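Local coordinates for protein necrotic enteritis toxin B (Clostridium perfringens, PDB 4I0N) that is a secreted pore-forming toxin with an alpha-hemolysin fold that probably assembles on host cell membranes and perforates them, at residues 62-67 / 85-90; 79-84 / 246-251. All coordinates share one frame; numbering follows the deposited sequence.

Interaction 1. Residues 62-67 / 85-90; sequences GFIPSD and YRINVK
The apolar part of this contact is Ile64 pressed against one edge of the Tyr85 ring. Its CG2 methyl lies in the plane of the ring, 3.6 Å from Tyr85 CE1; the isoleucine and the tyrosine run past one another, pointing opposite ways. With CG1 anti to the carbonyl carbon (chi1 -56°), that branch of Ile64 runs alongside the ring toward Ile87, and the two delta methyls, Ile64 CD1 and Ile87 CD1, meet at 4.1 Å.

The polar end of Tyr85 reaches the turn after the strand. Tyr85 OH sits 3.3 Å from Ser66 CA and 3.5 Å from Ser66 CB, a van der Waals fit, while Pro65 O lies near the ring edge, 4.1 Å from Tyr85 CE1. Both hydroxyls are bonded to the short helix 214-217, Tyr85 OH to Leu215 O and Ser66 OG to Ile216 O.

The strand axes are 9.7 Å apart and run at 145°, which is the spacing of two sheets packed face to face in a beta sandwich. Strand 53-65 belongs to one sheet, beside strands 37-47 and 219-231, and strand 76-92 to the other, beside 165-172 and 236-255. Tyr243 of strand 236-255 touches both isoleucines, and Phe220 of strand 219-231 meets the Tyr85 ring.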
loop_
_atom_site.group_PDB
_atom_site.type_symbol
_atom_site.label_atom_id
_atom_site.label_comp_id
_atom_site.label_asym_id
_atom_site.label_seq_id
_atom_site.Cartn_x
_atom_site.Cartn_y
_atom_site.Cartn_z
ATOM N N GLY A 62 -2.921 2.200 6.607
ATOM C CA GLY A 62 -2.501 0.957 7.208
ATOM C C GLY A 62 -1.024 0.841 7.417
ATOM O O GLY A 62 -0.276 1.824 7.339
ATOM N N PHE A 63 -0.616 -0.378 7.714
ATOM C CA PHE A 63 0.781 -0.648 7.932
ATOM C C PHE A 63 1.079 -2.096 7.599
ATOM O O PHE A 63 0.328 -3.004 7.993
ATOM C CB PHE A 63 1.175 -0.367 9.374
ATOM C CG PHE A 63 2.646 -0.492 9.615
ATOM C CD1 PHE A 63 3.526 0.509 9.157
ATOM C CD2 PHE A 63 3.167 -1.611 10.246
ATOM C CE1 PHE A 63 4.901 0.389 9.371
ATOM C CE2 PHE A 63 4.554 -1.735 10.468
ATOM C CZ PHE A 63 5.418 -0.733 10.019
ATOM N N ILE A 64 2.188 -2.296 6.886
ATOM C CA ILE A 64 2.702 -3.630 6.598
ATOM C C ILE A 64 4.151 -3.683 7.114
ATOM O O ILE A 64 5.021 -2.958 6.590
ATOM C CB ILE A 64 2.667 -3.983 5.081
ATOM C CG1 ILE A 64 1.258 -3.842 4.492
ATOM C CG2 ILE A 64 3.213 -5.396 4.854
ATOM C CD1 ILE A 64 1.192 -3.761 2.927
ATOM N N PRO A 65 4.424 -4.518 8.131
ATOM C CA PRO A 65 5.810 -4.600 8.652
ATOM C C PRO A 65 6.780 -5.108 7.586
ATOM O O PRO A 65 6.381 -5.875 6.702
ATOM C CB PRO A 65 5.734 -5.630 9.796
ATOM C CG PRO A 65 4.303 -5.991 9.942
ATOM C CD PRO A 65 3.501 -5.460 8.801
ATOM N N SER A 66 8.033 -4.655 7.645
ATOM C CA SER A 66 9.000 -5.068 6.626
ATOM C C SER A 66 9.416 -6.522 6.843
ATOM O O SER A 66 9.747 -7.236 5.892
ATOM C CB SER A 66 10.249 -4.170 6.647
ATOM O OG SER A 66 10.945 -4.267 7.889
ATOM N N ASP A 67 9.423 -6.929 8.108
ATOM C CA ASP A 67 9.964 -8.232 8.525
ATOM C C ASP A 67 11.386 -8.465 8.021
ATOM O O ASP A 67 11.779 -9.594 7.716
ATOM C CB ASP A 67 9.044 -9.369 8.078
ATOM C CG ASP A 67 9.345 -10.668 8.784
ATOM O OD1 ASP A 67 9.547 -10.641 10.013
ATOM O OD2 ASP A 67 9.420 -11.704 8.104
ATOM N N TYR A 85 5.683 -4.308 -1.891
ATOM C CA TYR A 85 4.412 -4.363 -1.175
ATOM C C TYR A 85 3.259 -4.216 -2.188
ATOM O O TYR A 85 3.237 -3.272 -2.957
ATOM C CB TYR A 85 4.320 -3.227 -0.177
ATOM C CG TYR A 85 5.345 -3.236 0.918
ATOM C CD1 TYR A 85 5.049 -3.812 2.169
ATOM C CD2 TYR A 85 6.585 -2.605 0.746
ATOM C CE1 TYR A 85 5.979 -3.782 3.221
ATOM C CE2 TYR A 85 7.541 -2.582 1.796
ATOM C CZ TYR A 85 7.217 -3.171 3.024
ATOM O OH TYR A 85 8.132 -3.130 4.062
ATOM N N ARG A 86 2.295 -5.132 -2.155
ATOM C CA ARG A 86 1.114 -5.053 -3.011
ATOM C C ARG A 86 -0.134 -4.820 -2.172
ATOM O O ARG A 86 -0.365 -5.516 -1.155
ATOM C CB ARG A 86 0.930 -6.326 -3.817
ATOM C CG ARG A 86 -0.308 -6.238 -4.746
ATOM C CD ARG A 86 -0.330 -7.410 -5.723
ATOM N NE ARG A 86 0.753 -7.286 -6.688
ATOM C CZ ARG A 86 1.063 -8.198 -7.608
ATOM N NH1 ARG A 86 0.371 -9.324 -7.707
ATOM N NH2 ARG A 86 2.078 -7.976 -8.440
ATOM N N ILE A 87 -0.933 -3.847 -2.597
ATOM C CA ILE A 87 -2.169 -3.511 -1.882
ATOM C C ILE A 87 -3.292 -3.662 -2.897
ATOM O O ILE A 87 -3.277 -3.016 -3.936
ATOM C CB ILE A 87 -2.124 -2.067 -1.297
ATOM C CG1 ILE A 87 -1.143 -1.985 -0.112
ATOM C CG2 ILE A 87 -3.533 -1.593 -0.828
ATOM C CD1 ILE A 87 0.275 -1.663 -0.485
ATOM N N ASN A 88 -4.264 -4.521 -2.586
ATOM C CA ASN A 88 -5.435 -4.661 -3.442
ATOM C C ASN A 88 -6.640 -4.198 -2.638
ATOM O O ASN A 88 -6.785 -4.562 -1.460
ATOM C CB ASN A 88 -5.668 -6.110 -3.852
ATOM C CG ASN A 88 -4.509 -6.724 -4.613
ATOM O OD1 ASN A 88 -3.795 -6.063 -5.365
ATOM N ND2 ASN A 88 -4.326 -8.016 -4.426
ATOM N N VAL A 89 -7.496 -3.403 -3.267
ATOM C CA VAL A 89 -8.747 -3.038 -2.646
ATOM C C VAL A 89 -9.846 -3.507 -3.607
ATOM O O VAL A 89 -9.907 -3.049 -4.745
ATOM C CB VAL A 89 -8.821 -1.518 -2.377
ATOM C CG1 VAL A 89 -10.145 -1.168 -1.758
ATOM C CG2 VAL A 89 -7.682 -1.067 -1.428
ATOM N N LYS A 90 -10.690 -4.432 -3.152
ATOM C CA LYS A 90 -11.706 -5.033 -4.002
ATOM C C LYS A 90 -13.074 -4.636 -3.501
ATOM O O LYS A 90 -13.291 -4.569 -2.306
ATOM C CB LYS A 90 -11.600 -6.562 -4.019
ATOM C CG LYS A 90 -10.326 -7.071 -4.694
ATOM C CD LYS A 90 -10.246 -8.586 -4.566
ATOM C CE LYS A 90 -8.985 -9.131 -5.214
ATOM N NZ LYS A 90 -8.863 -10.606 -4.949
#

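Interaction 2. Residues 79-84 / 246-251; sequences MKWPET and FDNDYI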
loop_
_atom_site.group_PDB
_atom_site.type_symbol
_atom_site.label_atom_id
_atom_site.label_comp_id
_atom_site.label_asym_id
_atom_site.label_seq_id
_atom_site.Cartn_x
_atom_site.Cartn_y
_atom_site.Cartn_z
ATOM N N MET A 79 20.147 -11.744 4.266
ATOM C CA MET A 79 19.220 -10.689 4.652
ATOM C C MET A 79 17.937 -10.850 3.855
ATOM O O MET A 79 17.943 -10.706 2.626
ATOM C CB MET A 79 19.852 -9.320 4.372
ATOM C CG MET A 79 18.879 -8.130 4.580
ATOM S SD MET A 79 19.765 -6.591 4.248
ATOM C CE MET A 79 18.425 -5.463 3.875
ATOM N N LYS A 80 16.842 -11.171 4.549
ATOM C CA LYS A 80 15.533 -11.181 3.927
ATOM C C LYS A 80 14.943 -9.774 4.004
ATOM O O LYS A 80 14.928 -9.165 5.081
ATOM C CB LYS A 80 14.609 -12.192 4.622
ATOM C CG LYS A 80 13.261 -12.317 3.910
ATOM C CD LYS A 80 12.348 -13.315 4.571
ATOM C CE LYS A 80 11.787 -12.818 5.916
ATOM N NZ LYS A 80 10.785 -11.711 5.749
ATOM N N TRP A 81 14.403 -9.275 2.891
ATOM C CA TRP A 81 13.972 -7.878 2.825
ATOM C C TRP A 81 12.778 -7.766 1.866
ATOM O O TRP A 81 12.599 -8.646 1.022
ATOM C CB TRP A 81 15.152 -6.980 2.396
ATOM C CG TRP A 81 15.661 -7.266 1.016
ATOM C CD1 TRP A 81 16.466 -8.304 0.622
ATOM C CD2 TRP A 81 15.363 -6.518 -0.159
ATOM N NE1 TRP A 81 16.706 -8.226 -0.739
ATOM C CE2 TRP A 81 16.018 -7.153 -1.243
ATOM C CE3 TRP A 81 14.588 -5.369 -0.406
ATOM C CZ2 TRP A 81 15.939 -6.676 -2.560
ATOM C CZ3 TRP A 81 14.515 -4.878 -1.707
ATOM C CH2 TRP A 81 15.198 -5.537 -2.774
ATOM N N PRO A 82 11.932 -6.729 2.040
ATOM C CA PRO A 82 10.729 -6.623 1.213
ATOM C C PRO A 82 11.005 -5.901 -0.102
ATOM O O PRO A 82 11.398 -4.721 -0.110
ATOM C CB PRO A 82 9.776 -5.816 2.098
ATOM C CG PRO A 82 10.675 -4.913 2.860
ATOM C CD PRO A 82 11.918 -5.765 3.157
ATOM N N GLU A 83 10.827 -6.618 -1.207
ATOM C CA GLU A 83 11.118 -6.042 -2.508
ATOM C C GLU A 83 9.884 -5.370 -3.092
ATOM O O GLU A 83 10.015 -4.372 -3.808
ATOM C CB GLU A 83 11.723 -7.093 -3.454
ATOM C CG GLU A 83 12.225 -6.518 -4.804
ATOM C CD GLU A 83 11.124 -6.376 -5.847
ATOM O OE1 GLU A 83 10.034 -6.982 -5.675
ATOM O OE2 GLU A 83 11.350 -5.645 -6.843
ATOM N N THR A 84 8.695 -5.905 -2.790
ATOM C CA THR A 84 7.422 -5.321 -3.257
ATOM C C THR A 84 6.345 -5.431 -2.181
ATOM O O THR A 84 6.112 -6.521 -1.626
ATOM C CB THR A 84 6.881 -5.974 -4.597
ATOM O OG1 THR A 84 7.794 -5.706 -5.680
ATOM C CG2 THR A 84 5.495 -5.387 -4.967
ATOM N N PHE A 246 6.195 -9.210 -0.931
ATOM C CA PHE A 246 7.074 -10.135 -1.654
ATOM C C PHE A 246 8.481 -9.885 -1.179
ATOM O O PHE A 246 9.021 -8.789 -1.368
ATOM C CB PHE A 246 6.980 -9.917 -3.156
ATOM C CG PHE A 246 5.603 -10.207 -3.715
ATOM C CD1 PHE A 246 5.223 -11.523 -3.974
ATOM C CD2 PHE A 246 4.701 -9.184 -3.969
ATOM C CE1 PHE A 246 3.944 -11.815 -4.493
ATOM C CE2 PHE A 246 3.438 -9.462 -4.487
ATOM C CZ PHE A 246 3.062 -10.785 -4.748
ATOM N N ASP A 247 9.071 -10.919 -0.596
ATOM C CA ASP A 247 10.382 -10.805 0.010
ATOM C C ASP A 247 11.440 -11.295 -0.949
ATOM O O ASP A 247 11.169 -12.133 -1.822
ATOM C CB ASP A 247 10.433 -11.594 1.316
ATOM C CG ASP A 247 9.568 -10.977 2.416
ATOM O OD1 ASP A 247 9.426 -9.735 2.478
ATOM O OD2 ASP A 247 9.036 -11.762 3.217
ATOM N N ASN A 248 12.641 -10.734 -0.814
ATOM C CA ASN A 248 13.826 -11.240 -1.491
ATOM C C ASN A 248 14.871 -11.648 -0.450
ATOM O O ASN A 248 14.820 -11.191 0.700
ATOM C CB ASN A 248 14.442 -10.152 -2.400
ATOM C CG ASN A 248 13.711 -9.980 -3.753
ATOM O OD1 ASN A 248 14.251 -9.313 -4.633
ATOM N ND2 ASN A 248 12.490 -10.533 -3.901
ATOM N N ASP A 249 15.800 -12.507 -0.860
ATOM C CA ASP A 249 16.910 -12.912 -0.016
ATOM C C ASP A 249 18.174 -12.324 -0.599
ATOM O O ASP A 249 18.576 -12.684 -1.719
ATOM C CB ASP A 249 17.070 -14.437 -0.025
ATOM C CG ASP A 249 15.941 -15.186 0.692
ATOM O OD1 ASP A 249 15.135 -14.593 1.448
ATOM O OD2 ASP A 249 15.900 -16.436 0.517
ATOM N N TYR A 250 18.810 -11.442 0.164
ATOM C CA TYR A 250 20.121 -10.918 -0.223
ATOM C C TYR A 250 21.228 -11.666 0.533
ATOM O O TYR A 250 21.298 -11.638 1.776
ATOM C CB TYR A 250 20.197 -9.412 0.014
ATOM C CG TYR A 250 21.560 -8.857 -0.386
ATOM C CD1 TYR A 250 21.973 -8.857 -1.716
ATOM C CD2 TYR A 250 22.451 -8.380 0.583
ATOM C CE1 TYR A 250 23.254 -8.381 -2.077
ATOM C CE2 TYR A 250 23.708 -7.897 0.230
ATOM C CZ TYR A 250 24.106 -7.911 -1.092
ATOM O OH TYR A 250 25.350 -7.414 -1.419
ATOM N N ILE A 251 22.052 -12.386 -0.227
ATOM C CA ILE A 251 22.956 -13.391 0.336
ATOM C C ILE A 251 24.410 -12.977 0.097
ATOM O O ILE A 251 24.774 -12.565 -1.013
ATOM C CB ILE A 251 22.701 -14.776 -0.316
ATOM C CG1 ILE A 251 21.287 -15.269 0.005
ATOM C CG2 ILE A 251 23.731 -15.808 0.151
ATOM C CD1 ILE A 251 20.719 -16.259 -1.051
HETATM O O HOH W 1 11.263 -9.163 4.478
HETATM O O HOH W 2 10.510 -9.726 -6.066
#
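Lys80 and Asp247 meet across two antiparallel strands, on the face that also carries Pro82 and Asp249. From CB, which lies near Asp249 OD1, the lysine runs outward with CG anti to the backbone N (chi1 -175°). Lys80 CG passes 3.7 Å from Asn248 O, and Lys80 CD comes up beside Asp247 OD2. Bends at chi3 and chi4 then bring the tip back, and Lys80 NZ closes a salt bridge of 3.1 Å to Asp247 OD2, coming from above the carboxylate plane. A water accepts from Lys80 NZ and makes a weak bond to Asp247 OD1. The closer carboxylate partner of the ammonium is Asp67, while Arg245 holds Asp247 OD1; the acidic pair probably offsets the two neighbouring cations.

On the other face, beside Met79 and Tyr250, Trp81 lays one face of its indole on Asn248, whose CB is 3.4 Å from Trp81 NE1; ring and amide planes stand 79° apart. Glu83 CG touches Asn248 OD1, and a water joins Glu83 OE1 to Asn248 ND2.

Paired backbone bonds link Met79 with Tyr250 and Trp81 with Asn248. A classic beta bulge follows: Phe246 O accepts from both Glu83 N (2.8 Å) and Thr84 N (3.2 Å), and Phe246 N returns a bond to Thr84 O, the register shifting by one where the chain turns a corner.

Strand 258-279 flanks 246-251 on its other side; its Asn263 bonds Trp81 NE1 and Asn248 OD1, and Ser266 bonds Asp249. Phe193 and Phe172, the latter from strand 165-172, meet the indole edge to face.

How the interactions relate
Both contacts use strand 76-92 and both are buried, but interaction 1 lies close to the centre of the chain, whereas the centre of interaction 2 is about 17 Å from it. Segments 62-67 and 85-90 meet between two sheets, mainly through apolar side chains and without backbone pairing, whereas 79-84 and 246-251 are neighbours in one sheet, joined by backbone bonds, charges and waters. The corner at Glu83 divides the two regimes along strand 76-92. They are directly coupled: Asp67 OD2 forms a 2.7 Å salt bridge with Lys80 NZ, Ser66 O packs on Pro82 CD, and Arg86 CB rests near Phe246 CE2.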